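Probable porin (Pseudomonas aeruginosa, PDB 4FSP) probably serves as an outer-membrane porin of the OprD family, a beta-barrel expected to let small solutes pass through its lumen. Local coordinates at residues Arg186-Ala191 with Gly259-Arg264; Ala348-Ala353 with Ser388-Asp393; Asn310-Ala315 with Arg341-His346; Tyr367-Gln370 with Gly376-Leu379. All coordinates share one frame; numbering follows the deposited sequence.

Contact 1. Residues Arg186-Ala191 with Gly259-Arg264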
loop_
_atom_site.group_PDB
_atom_site.type_symbol
_atom_site.label_atom_id
_atom_site.label_comp_id
_atom_site.label_asym_id
_atom_site.label_seq_id
_atom_site.Cartn_x
_atom_site.Cartn_y
_atom_site.Cartn_z
ATOM N N ARG A 186 -16.021 -1.556 14.176
ATOM C CA ARG A 186 -17.434 -1.651 13.783
ATOM C C ARG A 186 -17.955 -0.476 12.932
ATOM O O ARG A 186 -19.129 -0.118 13.030
ATOM C CB ARG A 186 -18.323 -1.812 15.026
ATOM C CG ARG A 186 -17.720 -2.677 16.124
ATOM C CD ARG A 186 -18.513 -2.577 17.422
ATOM N NE ARG A 186 -19.641 -3.504 17.450
ATOM C CZ ARG A 186 -20.915 -3.130 17.496
ATOM N NH1 ARG A 186 -21.221 -1.842 17.529
ATOM N NH2 ARG A 186 -21.879 -4.042 17.514
ATOM N N ARG A 187 -17.093 0.117 12.108
ATOM C CA ARG A 187 -17.475 1.274 11.286
ATOM C C ARG A 187 -18.682 1.020 10.393
ATOM O O ARG A 187 -19.449 1.937 10.078
ATOM C CB ARG A 187 -16.304 1.718 10.410
ATOM C CG ARG A 187 -15.226 2.462 11.166
ATOM C CD ARG A 187 -13.935 2.475 10.374
ATOM N NE ARG A 187 -12.886 3.154 11.131
ATOM C CZ ARG A 187 -11.624 3.242 10.738
ATOM N NH1 ARG A 187 -11.247 2.689 9.585
ATOM N NH2 ARG A 187 -10.747 3.880 11.500
ATOM N N PHE A 188 -18.837 -0.231 9.989
ATOM C CA PHE A 188 -19.918 -0.627 9.113
ATOM C C PHE A 188 -20.768 -1.686 9.811
ATOM O O PHE A 188 -20.477 -2.043 10.953
ATOM C CB PHE A 188 -19.304 -1.138 7.815
ATOM C CG PHE A 188 -18.270 -0.206 7.260
ATOM C CD1 PHE A 188 -18.635 1.073 6.835
ATOM C CD2 PHE A 188 -16.936 -0.582 7.192
ATOM C CE1 PHE A 188 -17.688 1.951 6.333
ATOM C CE2 PHE A 188 -15.978 0.293 6.692
ATOM C CZ PHE A 188 -16.352 1.568 6.261
ATOM N N ALA A 189 -21.812 -2.177 9.147
ATOM C CA ALA A 189 -22.711 -3.152 9.768
ATOM C C ALA A 189 -22.033 -4.501 10.050
ATOM O O ALA A 189 -22.257 -5.113 11.095
ATOM C CB ALA A 189 -23.951 -3.347 8.922
ATOM N N GLY A 190 -21.216 -4.957 9.110
ATOM C CA GLY A 190 -20.453 -6.184 9.272
ATOM C C GLY A 190 -19.354 -6.222 8.228
ATOM O O GLY A 190 -19.263 -5.297 7.420
ATOM N N ALA A 191 -18.516 -7.261 8.227
ATOM C CA ALA A 191 -17.459 -7.346 7.208
ATOM C C ALA A 191 -17.943 -8.086 5.973
ATOM O O ALA A 191 -17.535 -9.217 5.717
ATOM C CB ALA A 191 -16.176 -7.982 7.754
ATOM N N GLY A 259 -23.782 -2.406 5.742
ATOM C CA GLY A 259 -24.721 -2.262 4.653
ATOM C C GLY A 259 -24.693 -0.857 4.071
ATOM O O GLY A 259 -23.906 -0.574 3.178
ATOM N N ARG A 260 -25.542 0.031 4.568
ATOM C CA ARG A 260 -25.588 1.383 4.019
ATOM C C ARG A 260 -24.311 2.140 4.350
ATOM O O ARG A 260 -23.876 2.180 5.504
ATOM C CB ARG A 260 -26.788 2.164 4.545
ATOM C CG ARG A 260 -26.937 3.527 3.894
ATOM C CD ARG A 260 -27.989 4.377 4.586
ATOM N NE ARG A 260 -27.417 5.191 5.655
ATOM C CZ ARG A 260 -26.884 6.398 5.476
ATOM N NH1 ARG A 260 -26.846 6.945 4.264
ATOM N NH2 ARG A 260 -26.389 7.062 6.512
ATOM N N ILE A 261 -23.706 2.740 3.332
ATOM C CA ILE A 261 -22.447 3.448 3.529
ATOM C C ILE A 261 -22.427 4.777 2.785
ATOM O O ILE A 261 -22.827 4.861 1.616
ATOM C CB ILE A 261 -21.250 2.567 3.055
ATOM C CG1 ILE A 261 -21.032 1.394 4.020
ATOM C CG2 ILE A 261 -19.973 3.385 2.936
ATOM C CD1 ILE A 261 -20.282 0.247 3.396
ATOM N N ASP A 262 -21.957 5.815 3.465
ATOM C CA ASP A 262 -21.745 7.112 2.839
ATOM C C ASP A 262 -20.474 7.730 3.426
ATOM O O ASP A 262 -20.463 8.210 4.553
ATOM C CB ASP A 262 -22.975 8.017 3.049
ATOM C CG ASP A 262 -22.709 9.486 2.717
ATOM O OD1 ASP A 262 -21.910 9.790 1.805
ATOM O OD2 ASP A 262 -23.316 10.352 3.380
ATOM N N ASN A 263 -19.390 7.682 2.661
ATOM C CA ASN A 263 -18.141 8.259 3.121
ATOM C C ASN A 263 -17.558 9.179 2.071
ATOM O O ASN A 263 -17.455 8.813 0.892
ATOM C CB ASN A 263 -17.143 7.167 3.522
ATOM C CG ASN A 263 -15.780 7.722 3.898
ATOM O OD1 ASN A 263 -14.849 7.710 3.085
ATOM N ND2 ASN A 263 -15.642 8.184 5.139
ATOM N N ARG A 264 -17.242 10.396 2.505
ATOM C CA ARG A 264 -16.528 11.365 1.686
ATOM C C ARG A 264 -15.260 11.690 2.418
ATOM O O ARG A 264 -15.283 12.186 3.545
ATOM C CB ARG A 264 -17.317 12.656 1.533
ATOM C CG ARG A 264 -18.589 12.499 0.782
ATOM C CD ARG A 264 -19.791 12.648 1.676
ATOM N NE ARG A 264 -20.980 12.806 0.841
ATOM C CZ ARG A 264 -22.221 12.772 1.285
ATOM N NH1 ARG A 264 -22.460 12.594 2.574
ATOM N NH2 ARG A 264 -23.221 12.922 0.445
HETATM O O HOH W 1 -22.420 0.327 6.947
#

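Contact 2. Residues Ala348-Ala353 with Ser388-Asp393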
loop_
_atom_site.group_PDB
_atom_site.type_symbol
_atom_site.label_atom_id
_atom_site.label_comp_id
_atom_site.label_asym_id
_atom_site.label_seq_id
_atom_site.Cartn_x
_atom_site.Cartn_y
_atom_site.Cartn_z
ATOM N N ALA A 348 -14.193 12.467 15.735
ATOM C CA ALA A 348 -14.561 11.105 15.372
ATOM C C ALA A 348 -15.914 10.733 15.961
ATOM O O ALA A 348 -16.211 11.062 17.113
ATOM C CB ALA A 348 -13.513 10.134 15.847
ATOM N N LYS A 349 -16.725 10.035 15.167
ATOM C CA LYS A 349 -18.016 9.537 15.623
ATOM C C LYS A 349 -18.018 8.014 15.540
ATOM O O LYS A 349 -18.699 7.428 14.693
ATOM C CB LYS A 349 -19.164 10.135 14.791
ATOM C CG LYS A 349 -19.348 11.640 14.979
ATOM C CD LYS A 349 -20.669 12.141 14.400
ATOM C CE LYS A 349 -20.697 12.090 12.875
ATOM N NZ LYS A 349 -21.950 12.691 12.313
ATOM N N PRO A 350 -17.251 7.365 16.429
ATOM C CA PRO A 350 -17.131 5.903 16.425
ATOM C C PRO A 350 -18.460 5.257 16.825
ATOM O O PRO A 350 -19.231 5.839 17.596
ATOM C CB PRO A 350 -16.094 5.653 17.518
ATOM C CG PRO A 350 -16.368 6.763 18.498
ATOM C CD PRO A 350 -16.664 7.960 17.646
ATOM N N LYS A 351 -18.731 4.064 16.313
ATOM C CA LYS A 351 -19.983 3.400 16.638
ATOM C C LYS A 351 -19.927 2.643 17.966
ATOM O O LYS A 351 -18.953 1.949 18.264
ATOM C CB LYS A 351 -20.416 2.472 15.500
ATOM C CG LYS A 351 -21.310 3.141 14.449
ATOM C CD LYS A 351 -20.537 4.046 13.492
ATOM C CE LYS A 351 -21.322 4.243 12.183
ATOM N NZ LYS A 351 -20.949 5.476 11.405
ATOM N N GLY A 352 -20.973 2.803 18.768
ATOM C CA GLY A 352 -21.122 2.045 19.997
ATOM C C GLY A 352 -20.181 2.433 21.119
ATOM O O GLY A 352 -20.243 1.856 22.204
ATOM N N ALA A 353 -19.311 3.407 20.868
ATOM C CA ALA A 353 -18.364 3.859 21.886
ATOM C C ALA A 353 -18.420 5.370 22.089
ATOM O O ALA A 353 -18.854 6.111 21.206
ATOM C CB ALA A 353 -16.946 3.420 21.536
ATOM N N SER A 388 -6.429 6.349 22.266
ATOM C CA SER A 388 -7.745 6.726 21.763
ATOM C C SER A 388 -8.792 6.842 22.869
ATOM O O SER A 388 -8.728 6.124 23.873
ATOM C CB SER A 388 -8.215 5.728 20.692
ATOM O OG SER A 388 -9.502 6.086 20.211
ATOM N N ALA A 389 -9.752 7.748 22.683
ATOM C CA ALA A 389 -10.869 7.868 23.620
ATOM C C ALA A 389 -11.928 6.793 23.383
ATOM O O ALA A 389 -12.689 6.469 24.284
ATOM C CB ALA A 389 -11.497 9.243 23.523
ATOM N N PHE A 390 -11.973 6.245 22.172
ATOM C CA PHE A 390 -13.045 5.316 21.822
ATOM C C PHE A 390 -12.609 3.902 21.451
ATOM O O PHE A 390 -13.451 3.012 21.315
ATOM C CB PHE A 390 -13.896 5.890 20.693
ATOM C CG PHE A 390 -13.101 6.340 19.500
ATOM C CD1 PHE A 390 -12.663 5.424 18.553
ATOM C CD2 PHE A 390 -12.803 7.686 19.319
ATOM C CE1 PHE A 390 -11.932 5.842 17.440
ATOM C CE2 PHE A 390 -12.073 8.113 18.214
ATOM C CZ PHE A 390 -11.639 7.189 17.268
ATOM N N SER A 391 -11.312 3.688 21.265
ATOM C CA SER A 391 -10.824 2.325 21.056
ATOM C C SER A 391 -9.635 2.021 21.952
ATOM O O SER A 391 -9.135 2.893 22.684
ATOM C CB SER A 391 -10.487 2.056 19.589
ATOM O OG SER A 391 -9.370 2.816 19.179
ATOM N N ARG A 392 -9.188 0.773 21.894
ATOM C CA ARG A 392 -8.177 0.284 22.816
ATOM C C ARG A 392 -6.805 0.881 22.537
ATOM O O ARG A 392 -6.303 0.819 21.405
ATOM C CB ARG A 392 -8.128 -1.242 22.781
ATOM C CG ARG A 392 -9.456 -1.878 23.202
ATOM C CD ARG A 392 -9.392 -3.393 23.195
ATOM N NE ARG A 392 -8.657 -3.911 24.345
ATOM C CZ ARG A 392 -8.088 -5.112 24.383
ATOM N NH1 ARG A 392 -8.153 -5.914 23.328
ATOM N NH2 ARG A 392 -7.443 -5.504 25.473
ATOM N N ASP A 393 -6.220 1.471 23.576
ATOM C CA ASP A 393 -4.869 2.015 23.512
ATOM C C ASP A 393 -3.841 0.908 23.313
ATOM O O ASP A 393 -3.992 -0.198 23.846
ATOM C CB ASP A 393 -4.544 2.776 24.795
ATOM C CG ASP A 393 -5.479 3.940 25.037
ATOM O OD1 ASP A 393 -6.429 4.137 24.245
ATOM O OD2 ASP A 393 -5.263 4.648 26.037
#

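Contact 3. Residues Asn310-Ala315 with Arg341-His346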
loop_
_atom_site.group_PDB
_atom_site.type_symbol
_atom_site.label_atom_id
_atom_site.label_comp_id
_atom_site.label_asym_id
_atom_site.label_seq_id
_atom_site.Cartn_x
_atom_site.Cartn_y
_atom_site.Cartn_z
ATOM N N ASN A 310 -2.979 3.121 13.402
ATOM C CA ASN A 310 -4.310 3.692 13.178
ATOM C C ASN A 310 -4.403 4.370 11.826
ATOM O O ASN A 310 -3.387 4.814 11.271
ATOM C CB ASN A 310 -4.680 4.687 14.285
ATOM C CG ASN A 310 -6.143 5.126 14.220
ATOM O OD1 ASN A 310 -7.055 4.290 14.146
ATOM N ND2 ASN A 310 -6.369 6.443 14.252
ATOM N N ASP A 311 -5.621 4.461 11.304
ATOM C CA ASP A 311 -5.836 5.043 9.977
ATOM C C ASP A 311 -6.651 6.335 10.049
ATOM O O ASP A 311 -6.956 6.945 9.029
ATOM C CB ASP A 311 -6.522 4.025 9.063
ATOM C CG ASP A 311 -7.848 3.531 9.624
ATOM O OD1 ASP A 311 -8.275 4.024 10.691
ATOM O OD2 ASP A 311 -8.477 2.648 8.992
ATOM N N PHE A 312 -6.995 6.739 11.269
ATOM C CA PHE A 312 -7.709 7.984 11.498
ATOM C C PHE A 312 -8.845 8.150 10.511
ATOM O O PHE A 312 -8.931 9.168 9.822
ATOM C CB PHE A 312 -6.718 9.151 11.425
ATOM C CG PHE A 312 -5.666 9.077 12.494
ATOM C CD1 PHE A 312 -4.529 8.293 12.313
ATOM C CD2 PHE A 312 -5.840 9.740 13.707
ATOM C CE1 PHE A 312 -3.569 8.189 13.310
ATOM C CE2 PHE A 312 -4.879 9.639 14.712
ATOM C CZ PHE A 312 -3.753 8.852 14.521
ATOM N N ALA A 313 -9.698 7.131 10.447
ATOM C CA ALA A 313 -10.736 7.061 9.428
ATOM C C ALA A 313 -12.101 6.682 9.994
ATOM O O ALA A 313 -12.901 6.046 9.309
ATOM C CB ALA A 313 -10.330 6.098 8.304
ATOM N N GLU A 314 -12.358 7.075 11.239
ATOM C CA GLU A 314 -13.699 7.003 11.800
ATOM C C GLU A 314 -14.594 8.019 11.113
ATOM O O GLU A 314 -14.111 9.035 10.605
ATOM C CB GLU A 314 -13.677 7.308 13.299
ATOM C CG GLU A 314 -12.948 6.267 14.115
ATOM C CD GLU A 314 -13.588 4.900 14.007
ATOM O OE1 GLU A 314 -14.816 4.799 14.225
ATOM O OE2 GLU A 314 -12.868 3.924 13.691
ATOM N N ALA A 315 -15.893 7.736 11.088
ATOM C CA ALA A 315 -16.868 8.694 10.589
ATOM C C ALA A 315 -16.638 10.051 11.261
ATOM O O ALA A 315 -16.407 10.117 12.474
ATOM C CB ALA A 315 -18.287 8.193 10.874
ATOM N N ARG A 341 6.792 10.620 13.110
ATOM C CA ARG A 341 5.575 11.326 12.736
ATOM C C ARG A 341 4.579 11.312 13.880
ATOM O O ARG A 341 4.554 10.395 14.713
ATOM C CB ARG A 341 4.957 10.724 11.461
ATOM C CG ARG A 341 4.711 9.211 11.546
ATOM C CD ARG A 341 4.175 8.647 10.218
ATOM N NE ARG A 341 4.021 7.191 10.274
ATOM C CZ ARG A 341 3.769 6.423 9.221
ATOM N NH1 ARG A 341 3.625 6.971 8.022
ATOM N NH2 ARG A 341 3.657 5.110 9.367
ATOM N N TYR A 342 3.752 12.340 13.915
ATOM C CA TYR A 342 2.753 12.459 14.951
ATOM C C TYR A 342 1.428 12.784 14.276
ATOM O O TYR A 342 1.372 13.648 13.388
ATOM C CB TYR A 342 3.161 13.555 15.947
ATOM C CG TYR A 342 2.111 13.828 16.986
ATOM C CD1 TYR A 342 1.953 12.984 18.073
ATOM C CD2 TYR A 342 1.276 14.929 16.881
ATOM C CE1 TYR A 342 0.981 13.231 19.026
ATOM C CE2 TYR A 342 0.309 15.188 17.826
ATOM C CZ TYR A 342 0.162 14.333 18.893
ATOM O OH TYR A 342 -0.805 14.586 19.837
ATOM N N PHE A 343 0.375 12.075 14.675
ATOM C CA PHE A 343 -0.965 12.322 14.146
ATOM C C PHE A 343 -1.872 12.658 15.309
ATOM O O PHE A 343 -1.790 12.025 16.361
ATOM C CB PHE A 343 -1.613 11.073 13.521
ATOM C CG PHE A 343 -0.752 10.293 12.570
ATOM C CD1 PHE A 343 0.142 9.332 13.043
ATOM C CD2 PHE A 343 -0.917 10.438 11.197
ATOM C CE1 PHE A 343 0.900 8.570 12.156
ATOM C CE2 PHE A 343 -0.159 9.684 10.310
ATOM C CZ PHE A 343 0.750 8.751 10.788
ATOM N N SER A 344 -2.792 13.588 15.091
ATOM C CA SER A 344 -3.800 13.920 16.089
ATOM C C SER A 344 -5.185 13.998 15.442
ATOM O O SER A 344 -5.380 14.713 14.451
ATOM C CB SER A 344 -3.457 15.247 16.761
ATOM O OG SER A 344 -4.534 15.680 17.578
ATOM N N GLY A 345 -6.147 13.272 16.002
ATOM C CA GLY A 345 -7.491 13.260 15.447
ATOM C C GLY A 345 -8.591 13.717 16.403
ATOM O O GLY A 345 -8.519 13.491 17.621
ATOM N N HIS A 346 -9.624 14.351 15.849
ATOM C CA HIS A 346 -10.772 14.778 16.646
ATOM C C HIS A 346 -12.050 14.700 15.823
ATOM O O HIS A 346 -11.998 14.515 14.600
ATOM C CB HIS A 346 -10.566 16.208 17.139
ATOM C CG HIS A 346 -10.588 17.238 16.050
ATOM N ND1 HIS A 346 -9.457 17.605 15.347
ATOM C CD2 HIS A 346 -11.599 17.989 15.549
ATOM C CE1 HIS A 346 -9.772 18.537 14.465
ATOM N NE2 HIS A 346 -11.065 18.790 14.568
#

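Contact 4. Residues Tyr367-Gln370 with Gly376-Leu379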
loop_
_atom_site.group_PDB
_atom_site.type_symbol
_atom_site.label_atom_id
_atom_site.label_comp_id
_atom_site.label_asym_id
_atom_site.label_seq_id
_atom_site.Cartn_x
_atom_site.Cartn_y
_atom_site.Cartn_z
ATOM N N TYR A 367 18.703 0.675 9.246
ATOM C CA TYR A 367 20.085 0.624 8.808
ATOM C C TYR A 367 20.320 -0.536 7.856
ATOM O O TYR A 367 19.816 -1.642 8.072
ATOM C CB TYR A 367 21.071 0.547 9.978
ATOM C CG TYR A 367 22.495 0.735 9.513
ATOM C CD1 TYR A 367 22.957 1.987 9.140
ATOM C CD2 TYR A 367 23.364 -0.339 9.414
ATOM C CE1 TYR A 367 24.243 2.170 8.696
ATOM C CE2 TYR A 367 24.665 -0.165 8.975
ATOM C CZ TYR A 367 25.099 1.092 8.615
ATOM O OH TYR A 367 26.392 1.281 8.176
ATOM N N VAL A 368 21.085 -0.260 6.801
ATOM C CA VAL A 368 21.489 -1.265 5.829
ATOM C C VAL A 368 23.011 -1.333 5.766
ATOM O O VAL A 368 23.661 -0.333 5.458
ATOM C CB VAL A 368 21.006 -0.899 4.427
ATOM C CG1 VAL A 368 21.333 -2.025 3.453
ATOM C CG2 VAL A 368 19.517 -0.602 4.435
ATOM N N LEU A 369 23.581 -2.502 6.044
ATOM C CA LEU A 369 25.030 -2.669 5.975
ATOM C C LEU A 369 25.543 -2.280 4.590
ATOM O O LEU A 369 24.942 -2.641 3.578
ATOM C CB LEU A 369 25.428 -4.102 6.314
ATOM C CG LEU A 369 24.860 -4.644 7.630
ATOM C CD1 LEU A 369 25.472 -5.998 7.956
ATOM C CD2 LEU A 369 25.078 -3.672 8.782
ATOM N N GLN A 370 26.637 -1.525 4.548
ATOM C CA GLN A 370 27.128 -0.962 3.292
ATOM C C GLN A 370 28.299 -1.729 2.691
ATOM O O GLN A 370 28.735 -1.424 1.581
ATOM C CB GLN A 370 27.533 0.492 3.496
ATOM C CG GLN A 370 26.410 1.368 4.000
ATOM C CD GLN A 370 25.297 1.507 2.996
ATOM O OE1 GLN A 370 25.477 2.099 1.936
ATOM N NE2 GLN A 370 24.134 0.960 3.324
ATOM N N GLY A 376 24.104 -6.633 2.258
ATOM C CA GLY A 376 22.719 -6.391 1.906
ATOM C C GLY A 376 21.795 -6.294 3.101
ATOM O O GLY A 376 20.654 -5.871 2.966
ATOM N N LEU A 377 22.294 -6.685 4.269
ATOM C CA LEU A 377 21.463 -6.826 5.460
ATOM C C LEU A 377 20.746 -5.539 5.870
ATOM O O LEU A 377 21.359 -4.470 5.965
ATOM C CB LEU A 377 22.281 -7.366 6.636
ATOM C CG LEU A 377 21.414 -8.003 7.721
ATOM C CD1 LEU A 377 20.609 -9.127 7.099
ATOM C CD2 LEU A 377 22.265 -8.516 8.879
ATOM N N GLY A 378 19.441 -5.654 6.103
ATOM C CA GLY A 378 18.634 -4.520 6.506
ATOM C C GLY A 378 18.024 -4.746 7.874
ATOM O O GLY A 378 17.425 -5.799 8.137
ATOM N N LEU A 379 18.203 -3.767 8.755
ATOM C CA LEU A 379 17.524 -3.765 10.040
ATOM C C LEU A 379 16.520 -2.619 10.055
ATOM O O LEU A 379 16.858 -1.465 9.752
ATOM C CB LEU A 379 18.508 -3.616 11.207
ATOM C CG LEU A 379 19.561 -4.708 11.420
ATOM C CD1 LEU A 379 20.892 -4.335 10.763
ATOM C CD2 LEU A 379 19.755 -5.012 12.910
#

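Contact 1. Residues Arg186-Ala191 with Gly259-Arg264
Phe188 and Ile261 meet where the loop leading to strand 193-205 of this OprD-family beta-barrel comes against the start of wall strand 262-273, their side chains running at about a right angle to each other. The closest approach, 3.7 Å, is between Phe188 CD1 and Ile261 CG1, and Ile261 CD1 follows at 3.9 Å from the same Phe188 CD1, so one corner of the ring rests on the longer isoleucine branch. That branch is available because CG1 lies beside the backbone N, anti to the carbonyl carbon (chi1 -71°). Next to this pair, Ala189 CB abuts Gly259 N at 3.3 Å, at a cis peptide bond. A water links the backbones: it donates to Arg260 O at 2.8 Å and accepts a weak bond from Ala189 N.

The second shell ties down the backbone of both partners. Ile261 N is bonded to Asp252 OD1 at the end of neighbouring strand 240-252, while Phe188 N is held by Asn183 OD1 and its ring also touches Leu181 and Pro294. Over one face of that ring, 3.9 Å above the centre of the plane, sits CB of Arg187.

Contact 2. Residues Ala348-Ala353 with Ser388-Asp393
Phe390 is overlapped on one ring face by the side chain of Pro350, which makes a CH-pi contact: Pro350 CB lies 4.0 Å from the ring centroid and 29° off the ring normal. The neighbouring proline atom reaches further toward the root of the aromatic side chain, with Pro350 CG 3.4 Å from Phe390 CB. Two alanines complete the grip. Ala348 CB approaches the far end of the ring obliquely, 3.4 Å from Phe390 CE2, while Ala353 CB packs near the stem, 4.0 Å from Phe390 CB. The phenylalanine takes a first torsion of 52°, with CG between the backbone N and the carbonyl carbon; this crowded position folds the ring back over Ser388, whose OG stands 3.5 Å above the plane on the face opposite Pro350.

Ser388 OG is also the acceptor of an ST turn, taking the backbone N-H of Phe390, and it accepts from Ser391 N as well, which completes an ST motif. These bonds lie within the bend between strands 378-388 and 394-406 of the barrel and probably help set the backbone of Phe390. At the mouth of the bend Asp393 OD1 receives Ser388 N at 3.0 Å in a nearly straight bond, the donor lying above the carboxylate plane. The opposing residues belong to the loop between strands 336-346 and 358-368, so the contact joins two inter-strand loops without any direct hydrogen bond between the segments. Glu314, from a third loop, touches both Pro350 and Phe390.

Contact 3. Residues Asn310-Ala315 with Arg341-His346
Apolar contact dominates the meeting of Phe312 with Phe343, and it is made by the outer end of one ring against the stem of the other. Phe312 CZ comes within 3.2 Å of Phe343 CB, a tight approach, and Phe312 CE1 lies 3.6 Å from Phe343 CG. Past the phenylalanine, the same ring comes close to the strand backbone, Phe312 CE2 standing 4.1 Å from Gly345 N; the absence of a side chain on Gly345 permits this closeness.

As an aromatic pair the two rings overlap very little. Their planes are inclined by only 26°, but the centroids are 5.1 Å apart and slid past each other. Phe343 carries its CG anti to the carbonyl carbon (chi1 -48°), which takes the far end of its ring away from the loop and leaves CB as the main point of contact.

Asn310 ND2 covers one face of the Phe312 ring, 3.1 Å above its centre. Polar bonds position the loop: Gln285 NE2 bonds the carbonyls of both Asp311 and Phe312, and Asn310 N is bonded to Glu360 OE1.

Phe343 and Gly345 present the loop-facing side of strand 336-346, Tyr342 and Ser344 alternating away from it. That strand runs antiparallel between 318-327 and 358-368, where Phe343 touches Gln321 and Glu360 respectively. Phe312 alone of 310-315 packs on it, and its ring also touches Glu358 and Glu360 of strand 358-368.

Contact 4. Residues Tyr367-Gln370 with Gly376-Leu379
A beta hairpin of strands 358-368 and 378-388 closes here, with Tyr367 facing Leu379 and Val368 facing Gly378 across the antiparallel pair. Tyr367 and Leu379 form the hydrogen-bonded pair: Tyr367 N donates to Leu379 O at 2.9 Å, in the carbonyl plane, and Leu379 N returns a bond of 2.8 Å to Tyr367 O. The latter is almost straight, at 176°. Val368 and Gly378 form the next, non-hydrogen-bonded pair, whose CA atoms are 4.4 Å apart. Beyond it Leu369 N reaches Leu377 O at 3.0 Å with a more bent geometry (150°), and the same oxygen receives a CA-H...O contact from Val368 CA at 3.2 Å. That carbonyl takes one hydrogen bond, from Leu369 N, with the CA-H of the preceding residue as a weaker second neighbour.

Val368 CG1, anti to its own N (chi1 -175°), lies alongside that carbonyl, 3.5 Å from Leu377 O. Across the hairpin, just past the strand ends, Leu369 and Leu377 lie side by side, pointing the same way, Leu369 CD1 resting 3.7 Å from Leu377 CB, while Leu369 CD2 meets the edge of the Tyr367 ring in its plane. Leu377 and Leu379 also touch Leu401 of strand 394-406, and a bound C8E detergent lies about 9 Å from the Tyr367 side chain. This turn, probably periplasmic, closes an antiparallel hairpin of the kind that builds porin barrels.

How the contacts relate
Along the chain the order is contact 1, contact 3, then contact 2, whose two segments flank contact 4 in sequence. Contacts 1, 2 and 3 gather at one end of the barrel, with centres 11 to 18 Å apart, and touch one another. Arg187 of contact 1 forms salt bridges with Asp311 and Glu314 of contact 3, and Lys349 N of contact 2 probably bonds to Ala315 O. Contact 4 stands apart, its centre 32 Å from that of contact 3, though strands 336-346 and 358-368 are neighbours in the wall. The geometry fits a porin with loops tied together at one end, probably the extracellular one, and a hairpin turn at the other.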